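Local coordinates for protein carboxylesterase (Ferroplasma acidiphilum, PDB 3WJ2) that probably hydrolyses carboxylic ester bonds, as expected of a carboxylesterase with the alpha/beta-hydrolase fold, at residues L60-L65 and N128-S133; L41-P47 and E93-N97. One frame throughout, in Å; residues are numbered along the deposited sequence.

Interaction 1: residues L60-L65 and N128-S133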
loop_
_atom_site.group_PDB
_atom_site.type_symbol
_atom_site.label_atom_id
_atom_site.label_comp_id
_atom_site.label_asym_id
_atom_site.label_seq_id
_atom_site.Cartn_x
_atom_site.Cartn_y
_atom_site.Cartn_z
ATOM N N LEU B 60 14.887 41.043 -12.977
ATOM C CA LEU B 60 15.905 40.050 -13.279
ATOM C C LEU B 60 16.514 40.379 -14.688
ATOM O O LEU B 60 16.045 41.308 -15.371
ATOM C CB LEU B 60 15.196 38.675 -13.385
ATOM C CG LEU B 60 14.528 38.273 -12.045
ATOM C CD1 LEU B 60 13.937 36.914 -12.198
ATOM C CD2 LEU B 60 15.635 38.188 -10.951
ATOM N N ASP B 61 17.531 39.642 -15.055
ATOM C CA ASP B 61 18.137 39.826 -16.398
ATOM C C ASP B 61 17.196 39.415 -17.506
ATOM O O ASP B 61 16.772 38.244 -17.573
ATOM C CB ASP B 61 19.515 39.101 -16.476
ATOM C CG ASP B 61 20.548 39.668 -15.437
ATOM O OD1 ASP B 61 20.236 40.799 -14.836
ATOM O OD2 ASP B 61 21.598 38.983 -15.279
ATOM N N GLY B 62 16.791 40.375 -18.360
ATOM C CA GLY B 62 15.918 39.955 -19.464
ATOM C C GLY B 62 14.430 39.900 -19.200
ATOM O O GLY B 62 13.687 39.650 -20.143
ATOM N N ARG B 63 13.949 40.037 -17.932
ATOM C CA ARG B 63 12.538 39.967 -17.659
ATOM C C ARG B 63 12.316 40.475 -16.248
ATOM O O ARG B 63 13.188 40.375 -15.433
ATOM C CB ARG B 63 11.981 38.493 -17.806
ATOM C CG ARG B 63 12.336 37.520 -16.649
ATOM C CD ARG B 63 13.809 37.029 -16.779
ATOM N NE ARG B 63 14.013 35.883 -15.878
ATOM C CZ ARG B 63 15.191 35.407 -15.473
ATOM N NH1 ARG B 63 15.232 34.264 -14.746
ATOM N NH2 ARG B 63 16.368 36.033 -15.788
ATOM N N THR B 64 11.130 41.039 -16.029
ATOM C CA THR B 64 10.741 41.512 -14.698
ATOM C C THR B 64 9.532 40.663 -14.230
ATOM O O THR B 64 8.622 40.352 -15.027
ATOM C CB THR B 64 10.308 42.991 -14.856
ATOM O OG1 THR B 64 11.484 43.723 -15.264
ATOM C CG2 THR B 64 9.755 43.510 -13.574
ATOM N N LEU B 65 9.578 40.261 -12.947
ATOM C CA LEU B 65 8.487 39.466 -12.396
ATOM C C LEU B 65 7.728 40.340 -11.392
ATOM O O LEU B 65 8.365 41.099 -10.607
ATOM C CB LEU B 65 9.055 38.319 -11.547
ATOM C CG LEU B 65 10.065 37.478 -12.365
ATOM C CD1 LEU B 65 10.513 36.278 -11.459
ATOM C CD2 LEU B 65 9.574 36.889 -13.698
ATOM N N ASN B 128 14.497 29.119 -13.971
ATOM C CA ASN B 128 15.427 30.215 -13.880
ATOM C C ASN B 128 14.808 31.410 -13.133
ATOM O O ASN B 128 15.514 32.093 -12.405
ATOM C CB ASN B 128 15.842 30.648 -15.303
ATOM C CG ASN B 128 16.805 29.644 -15.968
ATOM O OD1 ASN B 128 17.474 28.800 -15.284
ATOM N ND2 ASN B 128 16.884 29.733 -17.321
ATOM N N ASP B 129 13.491 31.621 -13.298
ATOM C CA ASP B 129 12.835 32.662 -12.549
ATOM C C ASP B 129 12.908 32.397 -11.031
ATOM O O ASP B 129 13.120 33.317 -10.212
ATOM C CB ASP B 129 11.396 32.808 -12.999
ATOM C CG ASP B 129 11.261 33.345 -14.371
ATOM O OD1 ASP B 129 12.262 33.831 -14.971
ATOM O OD2 ASP B 129 10.142 33.289 -14.928
ATOM N N ALA B 130 12.646 31.175 -10.625
ATOM C CA ALA B 130 12.709 30.771 -9.211
ATOM C C ALA B 130 14.140 30.920 -8.649
ATOM O O ALA B 130 14.360 31.592 -7.633
ATOM C CB ALA B 130 12.081 29.318 -9.041
ATOM N N TYR B 131 15.140 30.354 -9.365
ATOM C CA TYR B 131 16.506 30.447 -8.893
ATOM C C TYR B 131 17.043 31.847 -8.896
ATOM O O TYR B 131 17.614 32.309 -7.866
ATOM C CB TYR B 131 17.345 29.610 -9.821
ATOM C CG TYR B 131 18.854 29.645 -9.504
ATOM C CD1 TYR B 131 19.393 28.774 -8.564
ATOM C CD2 TYR B 131 19.721 30.530 -10.203
ATOM C CE1 TYR B 131 20.781 28.747 -8.301
ATOM C CE2 TYR B 131 21.142 30.495 -9.954
ATOM C CZ TYR B 131 21.616 29.612 -9.000
ATOM O OH TYR B 131 22.991 29.524 -8.702
ATOM N N ASP B 132 16.775 32.555 -9.993
ATOM C CA ASP B 132 17.243 33.950 -10.084
ATOM C C ASP B 132 16.527 34.850 -9.087
ATOM O O ASP B 132 17.203 35.742 -8.501
ATOM C CB ASP B 132 17.094 34.483 -11.509
ATOM C CG ASP B 132 18.068 33.830 -12.477
ATOM O OD1 ASP B 132 19.143 33.233 -12.104
ATOM O OD2 ASP B 132 17.797 33.953 -13.685
ATOM N N SER B 133 15.205 34.633 -8.819
ATOM C CA SER B 133 14.545 35.533 -7.882
ATOM C C SER B 133 15.068 35.329 -6.464
ATOM O O SER B 133 15.147 36.259 -5.681
ATOM C CB SER B 133 12.974 35.487 -7.937
ATOM O OG SER B 133 12.541 34.146 -7.635
HETATM O O HOH W 1 19.304 35.300 -15.529
#
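The guanidinium group of R63 lies spread against the carboxylates of D129 and D132, a salt-bridge network that ties the turn of a beta hairpin, formed by the first two strands of the alpha/beta-hydrolase sheet, to helix 125-139 packed beside it. NE and NH1 grip D129 side-on, both at OD1: NE lies 2.8 Å from D129 OD1, nearly in line with the C-O bond, while NH1 takes the anti lone pair of that oxygen at 3.0 Å. NH1 also donates to D132 OD2 at 2.8 Å, and a water joins NH2 to D132 OD2. The two carboxylates meet the guanidinium differently, the plane of D129 being turned 36° from it and that of D132 67°. One helical turn separates D129 and D132, a spacing that lets both serve a single arginine. The R63 chain bends at chi2 (-77°), which folds NH2 back to the O of D61 at 2.9 Å and pins the group to its own type II turn. Replacing R63 by an alanine would remove a positive group that both carboxylates share and is likely to leave D129 and D132 as poorly balanced neighbouring negative charges, although D129 OD2 would keep its salt bridge to R116. Leucines suit the buried flank: L65 sets CD1 against D129 CB at 3.9 Å, and L60 CD1 sits over one face of the R63 guanidinium, offset toward its rim, while L60 CD2 extends toward the helix backbone, 3.8 Å from D132 O.

Interaction 2: residues L41-P47 and E93-N97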
loop_
_atom_site.group_PDB
_atom_site.type_symbol
_atom_site.label_atom_id
_atom_site.label_comp_id
_atom_site.label_asym_id
_atom_site.label_seq_id
_atom_site.Cartn_x
_atom_site.Cartn_y
_atom_site.Cartn_z
ATOM N N LEU B 41 -10.964 33.060 -8.789
ATOM C CA LEU B 41 -11.222 34.381 -8.178
ATOM C C LEU B 41 -12.735 34.562 -7.885
ATOM O O LEU B 41 -13.101 35.166 -6.842
ATOM C CB LEU B 41 -10.684 35.547 -9.042
ATOM C CG LEU B 41 -9.166 35.511 -9.274
ATOM C CD1 LEU B 41 -8.748 36.535 -10.311
ATOM C CD2 LEU B 41 -8.545 35.797 -7.936
ATOM N N SER B 42 -13.564 34.052 -8.793
ATOM C CA SER B 42 -15.070 34.191 -8.668
ATOM C C SER B 42 -15.638 33.493 -7.444
ATOM O O SER B 42 -16.730 33.838 -6.985
ATOM C CB SER B 42 -15.755 33.629 -9.891
ATOM O OG SER B 42 -15.596 34.561 -10.938
ATOM N N SER B 43 -14.946 32.463 -6.952
ATOM C CA SER B 43 -15.558 31.554 -6.012
ATOM C C SER B 43 -14.853 31.584 -4.697
ATOM O O SER B 43 -15.221 30.851 -3.812
ATOM C CB SER B 43 -15.515 30.124 -6.562
ATOM O OG SER B 43 -14.164 29.629 -6.470
ATOM N N ARG B 44 -13.836 32.432 -4.552
ATOM C CA ARG B 44 -13.047 32.461 -3.310
ATOM C C ARG B 44 -13.785 33.128 -2.163
ATOM O O ARG B 44 -14.684 33.941 -2.399
ATOM C CB ARG B 44 -11.744 33.250 -3.514
ATOM C CG ARG B 44 -11.940 34.743 -3.581
ATOM C CD ARG B 44 -10.612 35.465 -3.683
ATOM N NE ARG B 44 -10.749 36.663 -4.495
ATOM C CZ ARG B 44 -9.733 37.459 -4.852
ATOM N NH1 ARG B 44 -8.474 37.234 -4.443
ATOM N NH2 ARG B 44 -9.970 38.503 -5.638
ATOM N N GLY B 45 -13.298 32.849 -0.951
ATOM C CA GLY B 45 -13.823 33.382 0.278
ATOM C C GLY B 45 -13.225 34.703 0.710
ATOM O O GLY B 45 -12.475 35.363 -0.047
ATOM N N ALA B 46 -13.548 35.043 1.968
ATOM C CA ALA B 46 -13.107 36.275 2.632
ATOM C C ALA B 46 -11.630 36.193 2.908
ATOM O O ALA B 46 -11.231 35.202 3.546
ATOM C CB ALA B 46 -13.806 36.397 3.987
ATOM N N PRO B 47 -10.831 37.227 2.537
ATOM C CA PRO B 47 -9.375 37.207 2.872
ATOM C C PRO B 47 -9.090 37.573 4.321
ATOM O O PRO B 47 -9.860 38.353 4.977
ATOM C CB PRO B 47 -8.758 38.267 1.953
ATOM C CG PRO B 47 -9.841 39.256 1.700
ATOM C CD PRO B 47 -11.161 38.452 1.772
ATOM N N GLU B 93 -2.873 36.986 -7.717
ATOM C CA GLU B 93 -4.228 37.221 -7.286
ATOM C C GLU B 93 -4.931 35.944 -6.929
ATOM O O GLU B 93 -5.606 35.969 -5.877
ATOM C CB GLU B 93 -5.084 37.983 -8.342
ATOM C CG GLU B 93 -4.486 39.397 -8.695
ATOM C CD GLU B 93 -4.257 40.347 -7.516
ATOM O OE1 GLU B 93 -4.850 40.214 -6.431
ATOM O OE2 GLU B 93 -3.369 41.223 -7.676
ATOM N N THR B 94 -4.698 34.837 -7.676
ATOM C CA THR B 94 -5.482 33.652 -7.317
ATOM C C THR B 94 -4.943 33.029 -5.991
ATOM O O THR B 94 -5.659 32.285 -5.297
ATOM C CB THR B 94 -5.545 32.609 -8.373
ATOM O OG1 THR B 94 -4.217 32.052 -8.615
ATOM C CG2 THR B 94 -5.991 33.153 -9.719
ATOM N N TYR B 95 -3.650 33.306 -5.701
ATOM C CA TYR B 95 -3.059 32.837 -4.474
ATOM C C TYR B 95 -3.185 33.810 -3.336
ATOM O O TYR B 95 -2.674 33.511 -2.294
ATOM C CB TYR B 95 -1.490 32.455 -4.736
ATOM C CG TYR B 95 -1.467 30.983 -5.214
ATOM C CD1 TYR B 95 -1.957 30.632 -6.450
ATOM C CD2 TYR B 95 -0.914 29.986 -4.349
ATOM C CE1 TYR B 95 -1.966 29.214 -6.885
ATOM C CE2 TYR B 95 -0.917 28.675 -4.806
ATOM C CZ TYR B 95 -1.452 28.301 -5.987
ATOM O OH TYR B 95 -1.467 26.989 -6.378
ATOM N N ASP B 96 -3.821 34.974 -3.507
ATOM C CA ASP B 96 -3.678 35.934 -2.478
ATOM C C ASP B 96 -4.321 35.531 -1.115
ATOM O O ASP B 96 -3.738 35.777 -0.043
ATOM C CB ASP B 96 -4.368 37.224 -3.068
ATOM C CG ASP B 96 -4.123 38.469 -2.190
ATOM O OD1 ASP B 96 -3.004 39.053 -2.175
ATOM O OD2 ASP B 96 -5.102 38.763 -1.421
ATOM N N ASN B 97 -5.498 34.893 -1.132
ATOM C CA ASN B 97 -6.151 34.481 0.123
ATOM C C ASN B 97 -5.167 33.468 0.859
ATOM O O ASN B 97 -4.939 33.637 2.048
ATOM C CB ASN B 97 -7.472 33.763 -0.071
ATOM C CG ASN B 97 -8.644 34.752 -0.281
ATOM O OD1 ASN B 97 -8.404 35.949 -0.570
ATOM N ND2 ASN B 97 -9.845 34.267 -0.147
HETATM O O HOH W 2 -7.190 34.785 -3.690
#
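This is a mixed polar and apolar contact at the edge of the alpha/beta-hydrolase fold, where the end of helix 29-43 and the loop after it lie against the type I beta turn E93-D96 that leads into helix 96-106. N97, in the first turn of that helix, makes the largest contribution. Its ND2 donates to G45 O at 2.9 Å; G45 O lies in the plane of the N97 amide, whereas ND2 comes from above the plane of the carbonyl. ND2 also donates to E288 OE2, so one amide nitrogen serves two acceptors. With CG anti to the carbonyl carbon (chi1 -82°), the amide reaches the loop, and its OD1 rests 3.4 Å from P47 CB. R44 crosses N97 at a slant, guanidinium and amide planes 24° apart, its aliphatic CD 3.8 Å from N97 ND2. L41 places CD2 over the centre of the R44 guanidinium, 3.6 Å above its plane, and its CG meets T94 CG2 at 4.0 Å. E93 pairs with R68, and D96 is held by Y70, R68 and R100; neither bridges to R44. One water completes the join: it accepts from R44 NH1 and N97 N, and donates to E93 O at 2.9 Å.

In the fold
Both contacts lie about 17 Å from the centre of the chain and some 26 Å from one another, centre to centre, without touching, and they share no helix or strand. Interaction 1 joins the hairpin of the first two strands to helix 125-139 and is the more enclosed, with four of its seven touching residues buried; charge pairs do the work there, backed by leucines. Interaction 2 covers slightly more area but is more solvent-facing, and depends on one hydrogen bond from a neutral side-chain amide, a bridging water and aliphatic contacts, its arginine making no salt bridge across. Their segments alternate along the chain, and R68, which pairs with E93 and D96, lies on strand 63-71, the strand of interaction 1.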